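3-keto-5-aminohexanoate cleavage protein (Archaeoglobus fulgidus, PDB 3LOT) probably cleaves 3-keto-5-aminohexanoate as a zinc-dependent enzyme of the beta-keto acid cleavage family. Local coordinates at residues D[10-15]-D[257-262]; D[82-87]-D[109-114]. One frame throughout, in Å; residues are numbered along the deposited sequence.

Contact 1 of 2, residues D[10-15]-D[257-262]; sequences VTCAIT and VRVGLE. With ZN (zinc ion), chain P.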
ATOM      1  N   VAL D  10      12.517   3.101 -24.015  1.00 12.20           N
ATOM      2  CA  VAL D  10      11.276   3.642 -24.538  1.00 11.11           C
ATOM      3  C   VAL D  10      10.766   2.792 -25.723  1.00 11.92           C
ATOM      4  O   VAL D  10      11.447   2.688 -26.787  1.00 11.79           O
ATOM      5  CB  VAL D  10      11.454   5.087 -24.969  1.00 11.45           C
ATOM      6  CG1 VAL D  10      10.067   5.687 -25.367  1.00 11.38           C
ATOM      7  CG2 VAL D  10      12.060   5.942 -23.810  1.00  9.76           C
ATOM      8  N   THR D  11       9.588   2.180 -25.548  1.00 11.73           N
ATOM      9  CA  THR D  11       8.967   1.372 -26.591  1.00 12.23           C
ATOM     10  C   THR D  11       7.911   2.187 -27.268  1.00 11.78           C
ATOM     11  O   THR D  11       7.174   2.925 -26.596  1.00 11.66           O
ATOM     12  CB  THR D  11       8.320   0.098 -26.033  1.00 12.08           C
ATOM     13  OG1 THR D  11       9.346  -0.726 -25.471  1.00 16.65           O
ATOM     14  CG2 THR D  11       7.606  -0.657 -27.183  1.00 13.49           C
ATOM     15  N   CYS D  12       7.835   2.127 -28.599  1.00 11.51           N
ATOM     16  CA  CYS D  12       6.720   2.816 -29.263  1.00 11.70           C
ATOM     17  C   CYS D  12       5.756   1.834 -29.921  1.00 11.39           C
ATOM     18  O   CYS D  12       6.154   1.099 -30.808  1.00 11.85           O
ATOM     19  CB  CYS D  12       7.199   3.875 -30.249  1.00 11.72           C
ATOM     20  SG  CYS D  12       5.823   4.973 -30.743  1.00 14.17           S
ATOM     21  N   ALA D  13       4.515   1.806 -29.430  1.00 11.94           N
ATOM     22  CA  ALA D  13       3.462   0.914 -29.944  1.00 11.62           C
ATOM     23  C   ALA D  13       2.722   1.605 -31.095  1.00 11.61           C
ATOM     24  O   ALA D  13       1.948   2.529 -30.890  1.00  9.71           O
ATOM     25  CB  ALA D  13       2.511   0.498 -28.820  1.00 11.59           C
ATOM     26  N   ILE D  14       2.967   1.136 -32.312  1.00 11.63           N
ATOM     27  CA  ILE D  14       2.704   1.942 -33.504  1.00 11.07           C
ATOM     28  C   ILE D  14       1.215   2.082 -33.898  1.00 11.24           C
ATOM     29  O   ILE D  14       0.780   3.179 -34.322  1.00 11.26           O
ATOM     30  CB  ILE D  14       3.494   1.396 -34.718  1.00 11.12           C
ATOM     31  CG1 ILE D  14       5.014   1.463 -34.468  1.00 12.64           C
ATOM     32  CG2 ILE D  14       3.081   2.092 -36.056  1.00  7.90           C
ATOM     33  CD1 ILE D  14       5.601   2.874 -34.162  1.00  8.77           C
ATOM     34  N   THR D  15       0.443   0.994 -33.809  1.00 10.76           N
ATOM     35  CA  THR D  15      -0.931   1.063 -34.250  1.00 11.30           C
ATOM     36  C   THR D  15      -1.963   0.227 -33.485  1.00 11.03           C
ATOM     37  O   THR D  15      -3.109   0.635 -33.357  1.00 10.56           O
ATOM     38  CB  THR D  15      -1.065   0.874 -35.810  1.00 11.43           C
ATOM     39  OG1 THR D  15      -2.398   1.239 -36.236  1.00 10.68           O
ATOM     40  CG2 THR D  15      -0.758  -0.534 -36.305  1.00  9.91           C
ATOM     41  N   VAL D 257       9.191   2.463 -20.179  1.00 11.01           N
ATOM     42  CA  VAL D 257       7.970   3.081 -20.602  1.00 10.98           C
ATOM     43  C   VAL D 257       7.637   2.783 -22.078  1.00 10.68           C
ATOM     44  O   VAL D 257       8.528   2.658 -22.940  1.00 10.54           O
ATOM     45  CB  VAL D 257       8.037   4.574 -20.349  1.00 11.06           C
ATOM     46  CG1 VAL D 257       9.267   5.218 -21.097  1.00 11.04           C
ATOM     47  CG2 VAL D 257       6.721   5.240 -20.762  1.00 12.12           C
ATOM     48  N   ARG D 258       6.339   2.648 -22.339  1.00 11.01           N
ATOM     49  CA  ARG D 258       5.788   2.480 -23.676  1.00 10.44           C
ATOM     50  C   ARG D 258       4.826   3.616 -23.938  1.00 11.47           C
ATOM     51  O   ARG D 258       4.032   4.006 -23.028  1.00 12.74           O
ATOM     52  CB  ARG D 258       5.046   1.150 -23.811  1.00 11.54           C
ATOM     53  CG  ARG D 258       4.312   0.955 -25.122  1.00 11.92           C
ATOM     54  CD  ARG D 258       3.862  -0.486 -25.331  1.00 15.35           C
ATOM     55  NE  ARG D 258       2.439  -0.577 -25.623  1.00 13.12           N
ATOM     56  CZ  ARG D 258       1.808  -1.698 -25.920  1.00 16.01           C
ATOM     57  NH1 ARG D 258       2.466  -2.867 -26.034  1.00 18.88           N
ATOM     58  NH2 ARG D 258       0.510  -1.662 -26.138  1.00 15.28           N
ATOM     59  N   VAL D 259       4.936   4.168 -25.148  1.00 10.43           N
ATOM     60  CA  VAL D 259       4.063   5.224 -25.635  1.00 11.09           C
ATOM     61  C   VAL D 259       3.587   4.753 -27.026  1.00 11.46           C
ATOM     62  O   VAL D 259       3.831   3.610 -27.426  1.00 11.40           O
ATOM     63  CB  VAL D 259       4.780   6.588 -25.696  1.00 11.95           C
ATOM     64  CG1 VAL D 259       5.214   7.026 -24.305  1.00 10.47           C
ATOM     65  CG2 VAL D 259       6.010   6.572 -26.687  1.00  9.28           C
ATOM     66  N   GLY D 260       2.857   5.584 -27.738  1.00 10.33           N
ATOM     67  CA  GLY D 260       2.500   5.211 -29.103  1.00 10.76           C
ATOM     68  C   GLY D 260       1.013   5.297 -29.344  1.00 11.27           C
ATOM     69  O   GLY D 260       0.218   5.252 -28.384  1.00 11.60           O
ATOM     70  N   LEU D 261       0.670   5.446 -30.622  1.00 12.08           N
ATOM     71  CA  LEU D 261      -0.715   5.634 -31.087  1.00 12.41           C
ATOM     72  C   LEU D 261      -1.548   4.406 -30.868  1.00 12.51           C
ATOM     73  O   LEU D 261      -2.752   4.490 -30.828  1.00 12.47           O
ATOM     74  CB  LEU D 261      -0.774   6.050 -32.564  1.00 12.61           C
ATOM     75  CG  LEU D 261      -0.088   7.366 -32.959  1.00 14.70           C
ATOM     76  CD1 LEU D 261      -0.452   7.771 -34.396  1.00 16.75           C
ATOM     77  CD2 LEU D 261      -0.470   8.434 -32.052  1.00 12.76           C
ATOM     78  N   GLU D 262      -0.917   3.245 -30.695  1.00 12.81           N
ATOM     79  CA  GLU D 262      -1.676   2.099 -30.242  1.00 12.90           C
ATOM     80  C   GLU D 262      -2.452   2.312 -28.919  1.00 14.04           C
ATOM     81  O   GLU D 262      -3.577   1.790 -28.782  1.00 13.09           O
ATOM     82  CB  GLU D 262      -0.775   0.870 -30.155  1.00 14.17           C
ATOM     83  CG  GLU D 262      -1.337  -0.254 -29.291  1.00 14.21           C
ATOM     84  CD  GLU D 262      -0.590  -1.567 -29.528  1.00 16.86           C
ATOM     85  OE1 GLU D 262       0.373  -1.645 -30.339  1.00 14.26           O
ATOM     86  OE2 GLU D 262      -1.026  -2.503 -28.885  1.00 17.28           O
TER
HETATM   87 ZN    ZN P 501      -0.256  -4.501 -28.875  1.00 43.26          ZN
HETATM   88  O   HOH W   1       9.609  -0.190 -22.844  1.00 14.91           O
HETATM   89  O   HOH W   2      -4.832   0.563 -31.003  1.00  9.98           O
HETATM   90  O   HOH W   3       1.279  -1.580 -32.917  1.00 12.18           O
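R258 leaves its strand with CG anti to the backbone N (chi1 174°) and then bends at chi3 (127°), which lays its guanidinium group beneath the methyl of A13; E262 likewise sends CG anti to its N (chi1 162°) and runs out straight. A13 CB sits over one guanidinium face, toward the rim, 3.4 Å from R258 NE, and equally close to E262 OE1. R258 NH2 forms a salt bridge with E262 OE2 at 3.3 Å and another with D263. That same OE2 binds the zinc ion at 2.1 Å, beside H50 and H52, so the arginine is a second-shell neighbour of the metal. A leucine here would probably take the positive charge from beside E262 and D263 and let the zinc-binding carboxylate turn more easily. E262 OE1 takes a hydrogen bond from a water that accepts one from T15 N. Behind these side chains the first and last strands of the TIM barrel pair in parallel: T11 N to V257 O, V259 N to T11 O (2.9 Å), and A13 N to V259 O (2.8 Å). Past the strand, E262 N reaches A13 O from above the carbonyl plane. V10, C12, V257 and V259 lie on the opposite face from T11 and R258; C12, V257 and V259 pack on helix 276-289, C12 also meets helix 31-43, and A13 and R258 touch H50 on strand 48-54.

Contact 2 of 2, residues D[82-87]-D[109-114]; sequences VINVTT and PEIATF
Neighbouring parallel strands of the TIM barrel meet here: 82-85 and 111-115, where V85 N donates to I111 O (3.3 Å) and T113 N to V85 O (2.9 Å). On the inner face N84 leans across I111, CB lying 3.8 Å from I111 CG2, while its OD1 comes within 3.3 Å of T113 CG2. That oxygen accepts a hydrogen bond from ND1 of the zinc ligand H50, so N84 is a second-shell residue that probably fixes the turn of the imidazole. The two strands are joined through the short helices 97-100 and 103-107, a beta-alpha-beta crossover, and past the end of strand 82-85 the loop residue T87 grips T113 of the other strand. T87 holds OG1 between its N and carbonyl carbon (chi1 70°), from where it donates to T113 O at 2.6 Å, above the carbonyl plane; T87 N adds a weak bond to T113 OG1. T86 OG1 bonds to the backbone N of G88 and G89. At the other end the side chains of V82 and I111 cross at about a right angle, V82 CG1 lying 3.6 Å from I111 CG2. There a water bridges I83 N and E110 OE1, and another links I83 O with E110 N; the E110 carboxylate also bonds to G308 N and R301.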
ATOM      1  N   VAL D  82      14.646  -2.657 -32.308  1.00 13.59           N
ATOM      2  CA  VAL D  82      14.111  -3.954 -31.906  1.00 12.68           C
ATOM      3  C   VAL D  82      12.613  -4.019 -32.301  1.00 12.89           C
ATOM      4  O   VAL D  82      11.818  -3.135 -31.966  1.00 13.09           O
ATOM      5  CB  VAL D  82      14.331  -4.248 -30.386  1.00 13.35           C
ATOM      6  CG1 VAL D  82      13.740  -5.603 -29.983  1.00 10.56           C
ATOM      7  CG2 VAL D  82      15.854  -4.224 -30.034  1.00 11.90           C
ATOM      8  N   ILE D  83      12.268  -5.037 -33.080  1.00 12.08           N
ATOM      9  CA  ILE D  83      10.918  -5.193 -33.616  1.00 12.73           C
ATOM     10  C   ILE D  83      10.175  -6.230 -32.784  1.00 13.05           C
ATOM     11  O   ILE D  83      10.466  -7.457 -32.832  1.00 12.61           O
ATOM     12  CB  ILE D  83      10.939  -5.614 -35.111  1.00 13.13           C
ATOM     13  CG1 ILE D  83      11.739  -4.587 -35.961  1.00 11.71           C
ATOM     14  CG2 ILE D  83       9.486  -5.833 -35.565  1.00 11.99           C
ATOM     15  CD1 ILE D  83      12.166  -5.065 -37.364  1.00 10.02           C
ATOM     16  N   ASN D  84       9.294  -5.727 -31.942  1.00 13.10           N
ATOM     17  CA  ASN D  84       8.461  -6.540 -31.041  1.00 13.82           C
ATOM     18  C   ASN D  84       7.122  -6.779 -31.734  1.00 14.16           C
ATOM     19  O   ASN D  84       6.405  -5.814 -32.025  1.00 15.28           O
ATOM     20  CB  ASN D  84       8.259  -5.734 -29.737  1.00 14.07           C
ATOM     21  CG  ASN D  84       7.356  -6.439 -28.698  1.00 15.39           C
ATOM     22  OD1 ASN D  84       6.352  -7.034 -29.052  1.00 19.33           O
ATOM     23  ND2 ASN D  84       7.687  -6.293 -27.396  1.00 17.70           N
ATOM     24  N   VAL D  85       6.774  -8.047 -31.933  0.50 14.06           N
ATOM     25  CA  VAL D  85       5.547  -8.437 -32.631  0.50 14.00           C
ATOM     26  C   VAL D  85       4.432  -8.862 -31.647  0.50 13.58           C
ATOM     27  O   VAL D  85       4.694  -9.525 -30.652  0.50 12.76           O
ATOM     28  CB  VAL D  85       5.871  -9.598 -33.581  0.50 14.24           C
ATOM     29  CG1 VAL D  85       4.672  -9.970 -34.403  0.50 14.24           C
ATOM     30  CG2 VAL D  85       7.041  -9.199 -34.459  0.50 14.28           C
ATOM     31  N   THR D  86       3.191  -8.491 -31.933  1.00 13.40           N
ATOM     32  CA  THR D  86       2.087  -8.931 -31.106  1.00 13.89           C
ATOM     33  C   THR D  86       1.706 -10.372 -31.438  1.00 14.46           C
ATOM     34  O   THR D  86       1.791 -10.831 -32.574  1.00 15.13           O
ATOM     35  CB  THR D  86       0.868  -8.061 -31.294  1.00 13.93           C
ATOM     36  OG1 THR D  86      -0.102  -8.401 -30.301  1.00 13.28           O
ATOM     37  CG2 THR D  86       0.270  -8.287 -32.706  1.00 10.91           C
ATOM     38  N   THR D  87       1.341 -11.099 -30.402  1.00 16.61           N
ATOM     39  CA  THR D  87       0.557 -12.313 -30.533  1.00 18.36           C
ATOM     40  C   THR D  87      -0.792 -12.110 -29.852  1.00 20.26           C
ATOM     41  O   THR D  87      -1.557 -13.061 -29.744  1.00 21.22           O
ATOM     42  CB  THR D  87       1.248 -13.563 -29.892  1.00 18.70           C
ATOM     43  OG1 THR D  87       1.256 -13.451 -28.467  1.00 20.45           O
ATOM     44  CG2 THR D  87       2.658 -13.717 -30.381  1.00 17.21           C
ATOM     45  N   PRO D 109      10.860 -13.578 -34.302  1.00 11.68           N
ATOM     46  CA  PRO D 109      11.310 -12.281 -33.871  1.00 12.27           C
ATOM     47  C   PRO D 109      12.130 -12.372 -32.590  1.00 12.75           C
ATOM     48  O   PRO D 109      12.104 -13.392 -31.889  1.00 13.66           O
ATOM     49  CB  PRO D 109       9.992 -11.512 -33.584  1.00 11.75           C
ATOM     50  CG  PRO D 109       9.008 -12.593 -33.224  1.00 12.06           C
ATOM     51  CD  PRO D 109       9.426 -13.803 -34.031  1.00 11.77           C
ATOM     52  N   GLU D 110      12.841 -11.295 -32.296  1.00 13.15           N
ATOM     53  CA  GLU D 110      13.639 -11.198 -31.083  1.00 12.69           C
ATOM     54  C   GLU D 110      12.784 -11.187 -29.825  1.00 12.61           C
ATOM     55  O   GLU D 110      13.207 -11.689 -28.788  1.00 12.40           O
ATOM     56  CB  GLU D 110      14.495  -9.930 -31.090  1.00 13.10           C
ATOM     57  CG  GLU D 110      15.604  -9.852 -32.188  1.00 11.67           C
ATOM     58  CD  GLU D 110      16.525  -8.669 -31.971  1.00 10.56           C
ATOM     59  OE1 GLU D 110      16.191  -7.560 -32.452  1.00 15.89           O
ATOM     60  OE2 GLU D 110      17.569  -8.816 -31.302  1.00  9.62           O
ATOM     61  N   ILE D 111      11.627 -10.543 -29.898  1.00 11.85           N
ATOM     62  CA  ILE D 111      10.741 -10.406 -28.748  1.00 11.97           C
ATOM     63  C   ILE D 111       9.313 -10.315 -29.321  1.00 12.72           C
ATOM     64  O   ILE D 111       9.101  -9.823 -30.454  1.00 12.36           O
ATOM     65  CB  ILE D 111      11.183  -9.174 -27.889  1.00 12.58           C
ATOM     66  CG1 ILE D 111      10.317  -8.997 -26.634  1.00 11.06           C
ATOM     67  CG2 ILE D 111      11.213  -7.849 -28.746  1.00 10.91           C
ATOM     68  CD1 ILE D 111      11.000  -8.220 -25.575  1.00 11.54           C
ATOM     69  N   ALA D 112       8.352 -10.854 -28.594  1.00 12.66           N
ATOM     70  CA  ALA D 112       6.951 -10.770 -28.985  1.00 13.18           C
ATOM     71  C   ALA D 112       6.054 -10.770 -27.749  1.00 15.05           C
ATOM     72  O   ALA D 112       6.477 -11.203 -26.674  1.00 14.05           O
ATOM     73  CB  ALA D 112       6.562 -11.863 -29.906  1.00 12.50           C
ATOM     74  N   THR D 113       4.837 -10.254 -27.881  1.00 15.28           N
ATOM     75  CA  THR D 113       4.034 -10.095 -26.684  1.00 17.72           C
ATOM     76  C   THR D 113       3.391 -11.441 -26.338  1.00 19.24           C
ATOM     77  O   THR D 113       3.184 -12.273 -27.212  1.00 20.64           O
ATOM     78  CB  THR D 113       3.023  -8.919 -26.766  1.00 17.34           C
ATOM     79  OG1 THR D 113       2.067  -9.112 -27.798  1.00 17.83           O
ATOM     80  CG2 THR D 113       3.762  -7.651 -27.036  1.00 19.98           C
ATOM     81  N   PHE D 114       3.098 -11.609 -25.048  1.00 19.98           N
ATOM     82  CA  PHE D 114       2.722 -12.867 -24.417  1.00 20.94           C
ATOM     83  C   PHE D 114       1.759 -12.459 -23.298  1.00 21.57           C
ATOM     84  O   PHE D 114       2.203 -12.195 -22.194  1.00 21.86           O
ATOM     85  CB  PHE D 114       3.997 -13.501 -23.817  1.00 20.90           C
ATOM     86  CG  PHE D 114       3.891 -14.960 -23.487  1.00 18.95           C
ATOM     87  CD1 PHE D 114       3.061 -15.394 -22.489  1.00 18.16           C
ATOM     88  CD2 PHE D 114       4.677 -15.873 -24.153  1.00 18.22           C
ATOM     89  CE1 PHE D 114       3.011 -16.732 -22.147  1.00 22.97           C
ATOM     90  CE2 PHE D 114       4.664 -17.221 -23.833  1.00 20.31           C
ATOM     91  CZ  PHE D 114       3.829 -17.681 -22.814  1.00 19.42           C
TER
HETATM   92  O   HOH W   4      12.289  -9.012 -34.042  1.00  7.41           O
HETATM   93  O   HOH W   5      14.165  -6.978 -34.328  1.00 10.92           O

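Overall arrangement
Both contacts are buried pairs of parallel strands in one TIM barrel, their centres about 13 Å apart. Contact 1 closes the barrel, joining its first strand to its last across more than 240 residues; contact 2 joins the third and fourth, with 21 residues between. Strand 48-54, which carries H50 and H52, lies between strands 7-13 and 82-85 and pairs with both. The chemistry differs accordingly: contact 1 supplies a zinc ligand and a charged network at the C-terminal ends of its strands, whereas contact 2 approaches the metal through neutral groups, an asparagine bonded to H50 and the hydroxyls of T86 and T113, both of which bond to an unidentified bound molecule, probably from the crystallisation liquor.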